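Local coordinates for Eps1p (Saccharomyces cerevisiae, PDB 4TW5), which is a protein disulfide isomerase family member of thioredoxin fold, with two CXXC disulfides in the part crystallised here, at residues Ser158-Asp169 and Cys177-Lys188. Residues are numbered along the deposited sequence; the frame is centred on the assembly and turned at random.
Sequences SFWPTKDMKNSD and CDKCHEFQRTWK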
loop_
_atom_site.group_PDB
_atom_site.type_symbol
_atom_site.label_atom_id
_atom_site.label_comp_id
_atom_site.label_asym_id
_atom_site.label_seq_id
_atom_site.Cartn_x
_atom_site.Cartn_y
_atom_site.Cartn_z
ATOM N N SER A 158 5.553 -19.160 3.067
ATOM C CA SER A 158 6.570 -18.417 2.341
ATOM C C SER A 158 5.927 -17.239 1.616
ATOM O O SER A 158 4.811 -17.348 1.094
ATOM C CB SER A 158 7.310 -19.332 1.357
ATOM O OG SER A 158 6.416 -19.848 0.404
ATOM N N PHE A 159 6.663 -16.135 1.560
ATOM C CA PHE A 159 6.211 -14.868 0.981
ATOM C C PHE A 159 7.142 -14.441 -0.157
ATOM O O PHE A 159 8.363 -14.465 -0.004
ATOM C CB PHE A 159 6.153 -13.771 2.057
ATOM C CG PHE A 159 5.209 -14.084 3.179
ATOM C CD1 PHE A 159 5.590 -14.945 4.202
ATOM C CD2 PHE A 159 3.932 -13.545 3.195
ATOM C CE1 PHE A 159 4.714 -15.245 5.220
ATOM C CE2 PHE A 159 3.050 -13.855 4.195
ATOM C CZ PHE A 159 3.439 -14.700 5.214
ATOM N N TRP A 160 6.566 -14.061 -1.296
ATOM C CA TRP A 160 7.354 -13.857 -2.532
ATOM C C TRP A 160 7.143 -12.502 -3.189
ATOM O O TRP A 160 6.016 -12.011 -3.237
ATOM C CB TRP A 160 7.019 -14.943 -3.550
ATOM C CG TRP A 160 7.268 -16.318 -3.054
ATOM C CD1 TRP A 160 6.480 -17.044 -2.201
ATOM C CD2 TRP A 160 8.380 -17.156 -3.388
ATOM N NE1 TRP A 160 7.046 -18.275 -1.976
ATOM C CE2 TRP A 160 8.206 -18.373 -2.701
ATOM C CE3 TRP A 160 9.512 -16.990 -4.198
ATOM C CZ2 TRP A 160 9.122 -19.421 -2.796
ATOM C CZ3 TRP A 160 10.418 -18.032 -4.297
ATOM C CH2 TRP A 160 10.222 -19.235 -3.593
ATOM N N PRO A 161 8.215 -11.927 -3.767
ATOM C CA PRO A 161 8.064 -10.679 -4.518
ATOM C C PRO A 161 7.529 -10.948 -5.916
ATOM O O PRO A 161 8.260 -10.834 -6.905
ATOM C CB PRO A 161 9.493 -10.130 -4.569
ATOM C CG PRO A 161 10.345 -11.332 -4.559
ATOM C CD PRO A 161 9.594 -12.447 -3.859
ATOM N N THR A 162 6.249 -11.289 -5.995
ATOM C CA THR A 162 5.617 -11.615 -7.268
ATOM C C THR A 162 4.119 -11.558 -7.098
ATOM O O THR A 162 3.639 -11.444 -5.975
ATOM C CB THR A 162 6.007 -13.026 -7.742
ATOM O OG1 THR A 162 5.426 -13.291 -9.022
ATOM C CG2 THR A 162 5.491 -14.048 -6.740
ATOM N N LYS A 163 3.381 -11.641 -8.202
ATOM C CA LYS A 163 1.929 -11.732 -8.122
ATOM C C LYS A 163 1.452 -12.942 -8.928
ATOM O O LYS A 163 0.270 -13.254 -8.953
ATOM C CB LYS A 163 1.248 -10.469 -8.657
ATOM C CG LYS A 163 1.365 -10.359 -10.149
ATOM C CD LYS A 163 0.694 -9.116 -10.697
ATOM C CE LYS A 163 0.850 -9.080 -12.212
ATOM N NZ LYS A 163 0.241 -7.860 -12.775
ATOM N N ASP A 164 2.384 -13.621 -9.581
ATOM C CA ASP A 164 2.023 -14.642 -10.558
ATOM C C ASP A 164 2.243 -16.081 -10.106
ATOM O O ASP A 164 2.111 -17.000 -10.904
ATOM C CB ASP A 164 2.796 -14.411 -11.861
ATOM C CG ASP A 164 2.339 -13.181 -12.573
ATOM O OD1 ASP A 164 1.103 -12.972 -12.644
ATOM O OD2 ASP A 164 3.203 -12.411 -13.039
ATOM N N MET A 165 2.560 -16.295 -8.839
ATOM C CA MET A 165 2.844 -17.651 -8.399
ATOM C C MET A 165 1.544 -18.363 -8.038
ATOM O O MET A 165 0.901 -18.033 -7.060
ATOM C CB MET A 165 3.830 -17.659 -7.226
ATOM C CG MET A 165 4.221 -19.070 -6.775
ATOM S SD MET A 165 5.479 -19.076 -5.476
ATOM C CE MET A 165 6.937 -18.597 -6.371
ATOM N N LYS A 166 1.143 -19.325 -8.860
ATOM C CA LYS A 166 -0.021 -20.140 -8.546
ATOM C C LYS A 166 0.428 -21.410 -7.846
ATOM O O LYS A 166 -0.052 -21.722 -6.758
ATOM C CB LYS A 166 -0.789 -20.493 -9.819
ATOM C CG LYS A 166 -1.609 -19.363 -10.413
ATOM C CD LYS A 166 -3.088 -19.560 -10.148
ATOM C CE LYS A 166 -3.930 -18.474 -10.809
ATOM N NZ LYS A 166 -5.393 -18.775 -10.715
ATOM N N ASN A 167 1.354 -22.138 -8.467
ATOM C CA ASN A 167 2.069 -23.210 -7.772
ATOM C C ASN A 167 3.448 -22.753 -7.435
ATOM O O ASN A 167 4.061 -22.025 -8.207
ATOM C CB ASN A 167 2.125 -24.508 -8.585
ATOM C CG ASN A 167 0.753 -25.001 -8.966
ATOM O OD1 ASN A 167 0.015 -25.508 -8.125
ATOM N ND2 ASN A 167 0.396 -24.845 -10.237
ATOM N N SER A 168 3.963 -23.180 -6.291
ATOM C CA SER A 168 5.218 -22.597 -5.828
ATOM C C SER A 168 6.376 -22.887 -6.812
ATOM O O SER A 168 7.417 -22.249 -6.744
ATOM C CB SER A 168 5.551 -23.079 -4.417
ATOM O OG SER A 168 5.952 -24.441 -4.404
ATOM N N ASP A 169 6.181 -23.834 -7.728
ATOM C CA ASP A 169 7.226 -24.168 -8.680
ATOM C C ASP A 169 6.919 -23.732 -10.122
ATOM O O ASP A 169 7.584 -24.184 -11.054
ATOM C CB ASP A 169 7.494 -25.678 -8.669
ATOM C CG ASP A 169 6.246 -26.502 -8.964
ATOM O OD1 ASP A 169 5.142 -25.927 -9.087
ATOM O OD2 ASP A 169 6.373 -27.737 -9.071
ATOM N N CYS A 177 15.678 -10.151 -7.171
ATOM C CA CYS A 177 15.701 -11.251 -6.231
ATOM C C CYS A 177 16.576 -12.365 -6.749
ATOM O O CYS A 177 16.085 -13.306 -7.359
ATOM C CB CYS A 177 14.291 -11.791 -5.970
ATOM S SG CYS A 177 14.239 -13.095 -4.699
ATOM N N ASP A 178 17.868 -12.268 -6.454
ATOM C CA ASP A 178 18.854 -13.229 -6.911
ATOM C C ASP A 178 18.582 -14.648 -6.423
ATOM O O ASP A 178 18.865 -15.614 -7.124
ATOM C CB ASP A 178 20.250 -12.810 -6.452
ATOM C CG ASP A 178 20.721 -11.512 -7.092
ATOM O OD1 ASP A 178 20.253 -11.162 -8.207
ATOM O OD2 ASP A 178 21.551 -10.829 -6.450
ATOM N N LYS A 179 18.038 -14.768 -5.218
ATOM C CA LYS A 179 17.876 -16.070 -4.586
ATOM C C LYS A 179 16.521 -16.729 -4.841
ATOM O O LYS A 179 16.356 -17.885 -4.526
ATOM C CB LYS A 179 18.118 -15.947 -3.079
ATOM C CG LYS A 179 19.555 -15.579 -2.721
ATOM C CD LYS A 179 19.596 -14.912 -1.341
ATOM C CE LYS A 179 20.982 -14.429 -0.974
ATOM N NZ LYS A 179 20.898 -13.503 0.212
ATOM N N CYS A 180 15.566 -15.998 -5.414
ATOM C CA CYS A 180 14.208 -16.499 -5.575
ATOM C C CYS A 180 14.102 -17.849 -6.319
ATOM O O CYS A 180 13.320 -18.728 -5.930
ATOM C CB CYS A 180 13.350 -15.476 -6.300
ATOM S SG CYS A 180 12.626 -14.161 -5.323
ATOM N N HIS A 181 14.861 -17.997 -7.401
ATOM C CA HIS A 181 14.836 -19.218 -8.198
ATOM C C HIS A 181 15.429 -20.402 -7.445
ATOM O O HIS A 181 14.879 -21.497 -7.462
ATOM C CB HIS A 181 15.591 -19.010 -9.505
ATOM C CG HIS A 181 15.653 -20.234 -10.364
ATOM N ND1 HIS A 181 14.659 -20.564 -11.260
ATOM C CD2 HIS A 181 16.582 -21.216 -10.450
ATOM C CE1 HIS A 181 14.979 -21.690 -11.870
ATOM N NE2 HIS A 181 16.140 -22.106 -11.395
ATOM N N GLU A 182 16.567 -20.188 -6.795
ATOM C CA GLU A 182 17.156 -21.212 -5.941
ATOM C C GLU A 182 16.130 -21.638 -4.878
ATOM O O GLU A 182 15.983 -22.820 -4.550
ATOM C CB GLU A 182 18.423 -20.704 -5.251
ATOM C CG GLU A 182 19.239 -21.783 -4.507
ATOM C CD GLU A 182 20.460 -21.218 -3.769
ATOM O OE1 GLU A 182 20.366 -20.109 -3.205
ATOM O OE2 GLU A 182 21.530 -21.869 -3.762
ATOM N N PHE A 183 15.437 -20.659 -4.311
ATOM C CA PHE A 183 14.551 -20.967 -3.205
ATOM C C PHE A 183 13.283 -21.679 -3.668
ATOM O O PHE A 183 12.613 -22.297 -2.844
ATOM C CB PHE A 183 14.190 -19.701 -2.415
ATOM C CG PHE A 183 13.652 -19.988 -1.025
ATOM C CD1 PHE A 183 14.481 -20.497 -0.045
ATOM C CD2 PHE A 183 12.313 -19.791 -0.720
ATOM C CE1 PHE A 183 13.994 -20.780 1.215
ATOM C CE2 PHE A 183 11.815 -20.077 0.556
ATOM C CZ PHE A 183 12.659 -20.566 1.517
ATOM N N GLN A 184 12.938 -21.619 -4.960
ATOM C CA GLN A 184 11.769 -22.400 -5.387
ATOM C C GLN A 184 12.029 -23.895 -5.250
ATOM O O GLN A 184 11.128 -24.666 -4.922
ATOM C CB GLN A 184 11.350 -22.088 -6.802
ATOM C CG GLN A 184 10.486 -20.857 -6.937
ATOM C CD GLN A 184 10.067 -20.642 -8.387
ATOM O OE1 GLN A 184 10.894 -20.312 -9.241
ATOM N NE2 GLN A 184 8.780 -20.811 -8.665
ATOM N N ARG A 185 13.261 -24.300 -5.507
ATOM C CA ARG A 185 13.633 -25.687 -5.354
ATOM C C ARG A 185 13.564 -26.042 -3.881
ATOM O O ARG A 185 12.989 -27.062 -3.496
ATOM C CB ARG A 185 15.046 -25.936 -5.890
ATOM C CG ARG A 185 15.458 -27.378 -5.773
ATOM C CD ARG A 185 16.702 -27.660 -6.525
ATOM N NE ARG A 185 16.539 -28.921 -7.236
ATOM C CZ ARG A 185 17.096 -30.070 -6.889
ATOM N NH1 ARG A 185 17.909 -30.139 -5.845
ATOM N NH2 ARG A 185 16.867 -31.137 -7.618
ATOM N N THR A 186 14.183 -25.188 -3.071
ATOM C CA THR A 186 14.212 -25.345 -1.636
ATOM C C THR A 186 12.804 -25.385 -1.054
ATOM O O THR A 186 12.508 -26.247 -0.226
ATOM C CB THR A 186 15.031 -24.239 -0.995
ATOM O OG1 THR A 186 16.345 -24.277 -1.548
ATOM C CG2 THR A 186 15.154 -24.448 0.477
ATOM N N TRP A 187 11.928 -24.487 -1.502
ATOM C CA TRP A 187 10.578 -24.440 -0.962
ATOM C C TRP A 187 9.751 -25.687 -1.289
ATOM O O TRP A 187 8.988 -26.182 -0.450
ATOM C CB TRP A 187 9.856 -23.196 -1.437
ATOM C CG TRP A 187 8.566 -23.044 -0.750
ATOM C CD1 TRP A 187 7.329 -23.150 -1.304
ATOM C CD2 TRP A 187 8.368 -22.819 0.656
ATOM N NE1 TRP A 187 6.371 -22.977 -0.344
ATOM C CE2 TRP A 187 6.972 -22.806 0.877
ATOM C CE3 TRP A 187 9.235 -22.655 1.749
ATOM C CZ2 TRP A 187 6.402 -22.607 2.151
ATOM C CZ3 TRP A 187 8.663 -22.452 3.047
ATOM C CH2 TRP A 187 7.256 -22.416 3.216
ATOM N N LYS A 188 9.917 -26.198 -2.500
ATOM C CA LYS A 188 9.253 -27.413 -2.910
ATOM C C LYS A 188 9.712 -28.607 -2.064
ATOM O O LYS A 188 8.902 -29.394 -1.613
ATOM C CB LYS A 188 9.537 -27.682 -4.390
ATOM C CG LYS A 188 8.847 -28.905 -4.964
ATOM C CD LYS A 188 8.998 -28.875 -6.462
ATOM C CE LYS A 188 8.306 -30.030 -7.131
ATOM N NZ LYS A 188 8.409 -29.897 -8.604
HETATM O O HOH W 1 8.331 -24.171 -4.744
#
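Strand 158-160, which carries S158 and W160, and helix 180-188, which carries W187, run nearly antiparallel at 154°, their axes 11.2 Å apart at closest approach. W187 CG stands anti to the backbone N (chi1 -172°), which turns the indole toward the strand. S158 lays its CB over the six-membered ring of W187, 3.4 Å from the centroid and almost on the ring normal, while its OG accepts a hydrogen bond from W160 NE1 (2.9 Å). That bond helps set the rotation of the W160 ring, whose far rim meets the helix: CZ3 reaches C180 O at the ring edge, and CH2 packs 3.6 Å from F183 CD2, the two aromatic planes inclined at 47°. On one W160 face sits M165 CE. The loop that follows, 161-169, is tied back to the helix by Q184 NE2, which donates to S168 O (2.8 Å) from above the carbonyl plane and also to D170 O. D169 OD2 adds a salt bridge to K188 NZ at 3.0 Å, through its anti lone pair. P161 CG lies 3.7 Å from C180 SG. A CXXC disulfide, here C177-C180 across a type I turn, between strand and helix of a beta-alpha-beta unit is characteristic of redox-type thioredoxin-like domains.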